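Local coordinates for protein eukaryotic initiation factor 4F subunit p150 (Saccharomyces cerevisiae, PDB 2VSO) that provides the eIF4A-binding middle domain of the eIF4G scaffold, a component of the cap-binding eIF4F complex from which the translation apparatus assembles on mRNA, at residues Arg172-Val177 and Glu211-Ser216; Lys139-Lys144 and Ser168-Gly173. All blocks are in the same frame, centred on the assembly; numbering follows the deposited sequence.

Contact 1. Residues Arg172-Val177 and Glu211-Ser216; sequences RGLGLV and EETLES
L174 points its isobutyl group at the first turns of helix 211-228 and bridges them with both methyls. CG lies anti to the carbonyl carbon, beside the backbone N (chi1 -71°), which extends the fork across the gap between the helices, one prong for each of two successive turns. CD1 comes down on the backbone of the first turn, 3.8 Å from E212 O, with T213 OG1 beside it at 4.0 Å from the same methyl. E212 presents only the root of its side chain here: its CB is 4.2 Å from L174 CD1. The other prong meets the next turn, where S216 turns its hydroxyl toward the leucine and L174 CD2 sits 3.7 Å from S216 OG. The serine CB stands behind the hydroxyl, 4.1 Å from that methyl. V177, one turn after L174, also points at S216, but the exact placing of its methyls is doubtful in this model. These are van der Waals contacts, with methyl groups set against oxygens, and E212 O already accepts the backbone N-H of S216. A small residue at S216 suits the approach, since the L174 and S216 CA atoms are 6.7 Å apart. The segment axes run almost parallel, 10° between their directions, yet stay 10.6 Å apart, and only 162 Å² is buried. Helix 191-206 packs against both segments, C197 touching V177 while L201 and L205 meet S216 and T213; L176 packs on helix 73-88, and L214 and E215 on helix 264-278.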
loop_
_atom_site.group_PDB
_atom_site.type_symbol
_atom_site.label_atom_id
_atom_site.label_comp_id
_atom_site.label_asym_id
_atom_site.label_seq_id
_atom_site.Cartn_x
_atom_site.Cartn_y
_atom_site.Cartn_z
ATOM N N ARG C 172 4.017 6.804 -16.132
ATOM C CA ARG C 172 3.556 5.877 -17.165
ATOM C C ARG C 172 4.701 5.272 -17.968
ATOM O O ARG C 172 4.668 4.098 -18.310
ATOM C CB ARG C 172 2.549 6.555 -18.095
ATOM C CG ARG C 172 1.215 6.831 -17.430
ATOM C CD ARG C 172 0.277 7.590 -18.345
ATOM N NE ARG C 172 -0.967 7.943 -17.669
ATOM C CZ ARG C 172 -1.922 8.687 -18.215
ATOM N NH1 ARG C 172 -1.770 9.158 -19.447
ATOM N NH2 ARG C 172 -3.026 8.964 -17.534
ATOM N N GLY C 173 5.714 6.071 -18.270
ATOM C CA GLY C 173 6.904 5.538 -18.904
ATOM C C GLY C 173 7.543 4.447 -18.059
ATOM O O GLY C 173 7.800 3.349 -18.550
ATOM N N LEU C 174 7.796 4.753 -16.786
ATOM C CA LEU C 174 8.391 3.794 -15.856
ATOM C C LEU C 174 7.492 2.582 -15.624
ATOM O O LEU C 174 7.975 1.484 -15.426
ATOM C CB LEU C 174 8.754 4.478 -14.529
ATOM C CG LEU C 174 9.945 5.405 -14.753
ATOM C CD1 LEU C 174 10.526 5.938 -13.457
ATOM C CD2 LEU C 174 11.000 4.642 -15.559
ATOM N N GLY C 175 6.183 2.791 -15.634
ATOM C CA GLY C 175 5.257 1.684 -15.557
ATOM C C GLY C 175 5.437 0.764 -16.759
ATOM O O GLY C 175 5.277 -0.452 -16.654
ATOM N N LEU C 176 5.778 1.348 -17.902
ATOM C CA LEU C 176 6.007 0.562 -19.107
ATOM C C LEU C 176 7.294 -0.256 -19.063
ATOM O O LEU C 176 7.271 -1.442 -19.381
ATOM C CB LEU C 176 5.981 1.442 -20.350
ATOM C CG LEU C 176 6.628 0.803 -21.572
ATOM C CD1 LEU C 176 5.637 -0.099 -22.320
ATOM C CD2 LEU C 176 7.177 1.898 -22.462
ATOM N N VAL C 177 8.409 0.364 -18.673
ATOM C CA VAL C 177 9.674 -0.367 -18.564
ATOM C C VAL C 177 9.441 -1.566 -17.676
ATOM O O VAL C 177 9.984 -2.652 -17.897
ATOM C CB VAL C 177 10.813 0.466 -17.951
ATOM C CG1 VAL C 177 11.182 1.637 -18.858
ATOM C CG2 VAL C 177 10.403 0.958 -16.626
ATOM N N GLU C 211 14.992 9.191 -7.680
ATOM C CA GLU C 211 14.830 7.969 -6.912
ATOM C C GLU C 211 13.821 6.988 -7.524
ATOM O O GLU C 211 13.961 5.778 -7.373
ATOM C CB GLU C 211 14.533 8.280 -5.443
ATOM C CG GLU C 211 15.784 8.745 -4.709
ATOM C CD GLU C 211 15.638 8.750 -3.202
ATOM O OE1 GLU C 211 14.497 8.611 -2.709
ATOM O OE2 GLU C 211 16.675 8.902 -2.519
ATOM N N GLU C 212 12.822 7.505 -8.228
ATOM C CA GLU C 212 11.880 6.648 -8.940
ATOM C C GLU C 212 12.567 5.849 -10.055
ATOM O O GLU C 212 12.257 4.681 -10.273
ATOM C CB GLU C 212 10.732 7.470 -9.524
ATOM C CG GLU C 212 10.125 8.466 -8.557
ATOM C CD GLU C 212 8.927 9.162 -9.152
ATOM O OE1 GLU C 212 8.510 8.762 -10.262
ATOM O OE2 GLU C 212 8.406 10.105 -8.517
ATOM N N THR C 213 13.503 6.482 -10.753
ATOM C CA THR C 213 14.233 5.819 -11.826
ATOM C C THR C 213 15.106 4.685 -11.302
ATOM O O THR C 213 15.083 3.576 -11.838
ATOM C CB THR C 213 15.081 6.825 -12.633
ATOM O OG1 THR C 213 14.215 7.600 -13.467
ATOM C CG2 THR C 213 16.072 6.111 -13.504
ATOM N N LEU C 214 15.866 4.980 -10.250
ATOM C CA LEU C 214 16.714 4.002 -9.567
ATOM C C LEU C 214 15.902 2.840 -9.020
ATOM O O LEU C 214 16.306 1.686 -9.110
ATOM C CB LEU C 214 17.431 4.678 -8.407
ATOM C CG LEU C 214 18.545 5.641 -8.768
ATOM C CD1 LEU C 214 18.764 6.595 -7.621
ATOM C CD2 LEU C 214 19.801 4.848 -9.105
ATOM N N GLU C 215 14.777 3.172 -8.409
ATOM C CA GLU C 215 13.803 2.193 -7.965
ATOM C C GLU C 215 13.456 1.271 -9.127
ATOM O O GLU C 215 13.424 0.052 -8.989
ATOM C CB GLU C 215 12.539 2.922 -7.512
ATOM C CG GLU C 215 11.584 2.076 -6.718
ATOM C CD GLU C 215 11.993 1.976 -5.267
ATOM O OE1 GLU C 215 12.123 0.835 -4.772
ATOM O OE2 GLU C 215 12.193 3.039 -4.634
ATOM N N SER C 216 13.191 1.884 -10.276
ATOM C CA SER C 216 12.751 1.185 -11.470
ATOM C C SER C 216 13.795 0.193 -11.966
ATOM O O SER C 216 13.457 -0.942 -12.294
ATOM C CB SER C 216 12.428 2.199 -12.568
ATOM O OG SER C 216 12.168 1.567 -13.810
#

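Contact 2. Residues Lys139-Lys144 and Ser168-Gly173; sequences KGWTDK and SAKRRG
W141 lays its indole along helix 163-185, with one face over G173. G173 CA sits 3.8 Å from the centroid of the six-membered ring, 17° off its normal, a CH-pi contact. The indole gets there because CG stands between the backbone N and the carbonyl carbon (chi1 73°), turning the ring back over the helix. W141 CB is 3.4 Å from A169 O, the carbonyl that also accepts the N-H of G173. At this spacing a beta carbon on G173 would fall 2.4 Å from W141 CD2, a clash that the glycine avoids. In the all-helical MIF4G domain, an alpha-solenoid of HEAT-like repeats, this is where the loop after helix 122-139 folds back on a later helix; G140, with positive phi, ends the helical conformation just before the tryptophan. Replacing W141 by alanine takes away the ring, which would probably leave G173 uncovered and R200 without its cation-pi partner. K170 crosses the indole nearly at right angles, its CG 4.1 Å from W141 CD1. Its chain is fully extended, CG anti to the backbone N, and passes T142 O, 3.7 Å from K170 CD, on the way to D143. There K170 NZ donates to D143 O at 3.2 Å, in the carbonyl plane on a lone pair, C=O...N angle 143°. D143 sets out away from the helix, but with CG anti to its N its OD1 comes round to K170 NZ at 3.2 Å, a salt bridge weak as a hydrogen bond. S210 OG, just before helix 211-228, bonds to both K170 NZ and D143 OD1.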
loop_
_atom_site.group_PDB
_atom_site.type_symbol
_atom_site.label_atom_id
_atom_site.label_comp_id
_atom_site.label_asym_id
_atom_site.label_seq_id
_atom_site.Cartn_x
_atom_site.Cartn_y
_atom_site.Cartn_z
ATOM N N LYS C 139 7.231 7.559 -27.684
ATOM C CA LYS C 139 6.657 8.751 -27.050
ATOM C C LYS C 139 7.614 9.384 -26.038
ATOM O O LYS C 139 7.745 10.608 -25.977
ATOM C CB LYS C 139 5.332 8.424 -26.358
ATOM C CG LYS C 139 4.304 7.741 -27.244
ATOM C CD LYS C 139 2.959 7.730 -26.552
ATOM C CE LYS C 139 1.981 6.794 -27.220
ATOM N NZ LYS C 139 0.734 6.640 -26.407
ATOM N N GLY C 140 8.264 8.547 -25.233
ATOM C CA GLY C 140 9.301 9.007 -24.324
ATOM C C GLY C 140 8.806 9.709 -23.074
ATOM O O GLY C 140 7.612 9.711 -22.774
ATOM N N TRP C 141 9.739 10.302 -22.336
ATOM C CA TRP C 141 9.430 10.974 -21.077
ATOM C C TRP C 141 10.709 11.576 -20.488
ATOM O O TRP C 141 11.806 11.257 -20.950
ATOM C CB TRP C 141 8.754 10.003 -20.090
ATOM C CG TRP C 141 9.669 8.968 -19.475
ATOM C CD1 TRP C 141 10.393 9.100 -18.322
ATOM C CD2 TRP C 141 9.934 7.645 -19.964
ATOM N NE1 TRP C 141 11.104 7.951 -18.077
ATOM C CE2 TRP C 141 10.842 7.044 -19.068
ATOM C CE3 TRP C 141 9.504 6.916 -21.080
ATOM C CZ2 TRP C 141 11.329 5.750 -19.253
ATOM C CZ3 TRP C 141 9.981 5.628 -21.254
ATOM C CH2 TRP C 141 10.882 5.055 -20.337
ATOM N N THR C 142 10.575 12.461 -19.498
ATOM C CA THR C 142 11.751 13.042 -18.842
ATOM C C THR C 142 11.905 12.552 -17.403
ATOM O O THR C 142 10.916 12.351 -16.697
ATOM C CB THR C 142 11.749 14.602 -18.864
ATOM O OG1 THR C 142 10.576 15.099 -18.208
ATOM C CG2 THR C 142 11.804 15.137 -20.299
ATOM N N ASP C 143 13.148 12.356 -16.975
ATOM C CA ASP C 143 13.412 11.923 -15.608
ATOM C C ASP C 143 13.266 13.065 -14.598
ATOM O O ASP C 143 12.618 12.906 -13.562
ATOM C CB ASP C 143 14.802 11.294 -15.488
ATOM C CG ASP C 143 15.106 10.833 -14.075
ATOM O OD1 ASP C 143 14.148 10.476 -13.357
ATOM O OD2 ASP C 143 16.293 10.830 -13.683
ATOM N N LYS C 144 13.873 14.208 -14.905
ATOM C CA LYS C 144 13.846 15.344 -13.995
ATOM C C LYS C 144 12.542 16.105 -14.098
ATOM O O LYS C 144 12.150 16.536 -15.183
ATOM C CB LYS C 144 15.025 16.281 -14.259
ATOM C CG LYS C 144 16.370 15.721 -13.816
ATOM C CD LYS C 144 17.455 16.787 -13.852
ATOM C CE LYS C 144 17.637 17.348 -15.250
ATOM N NZ LYS C 144 18.828 18.238 -15.324
ATOM N N SER C 168 2.756 12.229 -14.677
ATOM C CA SER C 168 2.071 11.076 -15.247
ATOM C C SER C 168 2.824 10.509 -16.457
ATOM O O SER C 168 2.794 9.306 -16.717
ATOM C CB SER C 168 0.646 11.460 -15.634
ATOM O OG SER C 168 -0.044 11.967 -14.507
ATOM N N ALA C 169 3.497 11.389 -17.189
ATOM C CA ALA C 169 4.375 10.979 -18.265
ATOM C C ALA C 169 5.519 10.083 -17.796
ATOM O O ALA C 169 5.876 9.110 -18.467
ATOM C CB ALA C 169 4.925 12.190 -18.954
ATOM N N LYS C 170 6.109 10.420 -16.659
ATOM C CA LYS C 170 7.227 9.645 -16.144
ATOM C C LYS C 170 6.658 8.393 -15.512
ATOM O O LYS C 170 7.095 7.280 -15.788
ATOM C CB LYS C 170 8.021 10.458 -15.121
ATOM C CG LYS C 170 9.188 9.727 -14.496
ATOM C CD LYS C 170 9.978 10.652 -13.586
ATOM C CE LYS C 170 11.028 9.901 -12.807
ATOM N NZ LYS C 170 11.444 10.673 -11.609
ATOM N N ARG C 171 5.653 8.579 -14.677
ATOM C CA ARG C 171 5.031 7.456 -14.011
ATOM C C ARG C 171 4.678 6.385 -15.057
ATOM O O ARG C 171 5.037 5.212 -14.913
ATOM C CB ARG C 171 3.815 7.938 -13.214
ATOM C CG ARG C 171 2.897 6.848 -12.739
ATOM C CD ARG C 171 1.620 7.423 -12.152
ATOM N NE ARG C 171 0.681 7.849 -13.187
ATOM C CZ ARG C 171 -0.300 7.088 -13.669
ATOM N NH1 ARG C 171 -0.480 5.855 -13.211
ATOM N NH2 ARG C 171 -1.104 7.564 -14.612
ATOM N N ARG C 172 4.017 6.804 -16.132
ATOM C CA ARG C 172 3.556 5.877 -17.165
ATOM C C ARG C 172 4.701 5.272 -17.968
ATOM O O ARG C 172 4.668 4.098 -18.310
ATOM C CB ARG C 172 2.549 6.555 -18.095
ATOM C CG ARG C 172 1.215 6.831 -17.430
ATOM C CD ARG C 172 0.277 7.590 -18.345
ATOM N NE ARG C 172 -0.967 7.943 -17.669
ATOM C CZ ARG C 172 -1.922 8.687 -18.215
ATOM N NH1 ARG C 172 -1.770 9.158 -19.447
ATOM N NH2 ARG C 172 -3.026 8.964 -17.534
ATOM N N GLY C 173 5.714 6.071 -18.270
ATOM C CA GLY C 173 6.904 5.538 -18.904
ATOM C C GLY C 173 7.543 4.447 -18.059
ATOM O O GLY C 173 7.800 3.349 -18.550
#

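How the contacts relate
The two contacts lie on the same side of the chain's centre, their centres about 8 Å apart, and share R172 and G173 on helix 163-185. Along the chain the loop 139-144 comes first, then 168-173 and 172-177 on that helix, and last 211-216 at the start of helix 211-228. They meet directly: the W141 indole of contact 2 packs against L174 and V177 of contact 1, and T213 OG1 makes a weak hydrogen bond to D143 OD1. A single helix of the MIF4G domain thus receives both an earlier loop and a later helix, which also touch each other, linking sequence-distant parts of the solenoid.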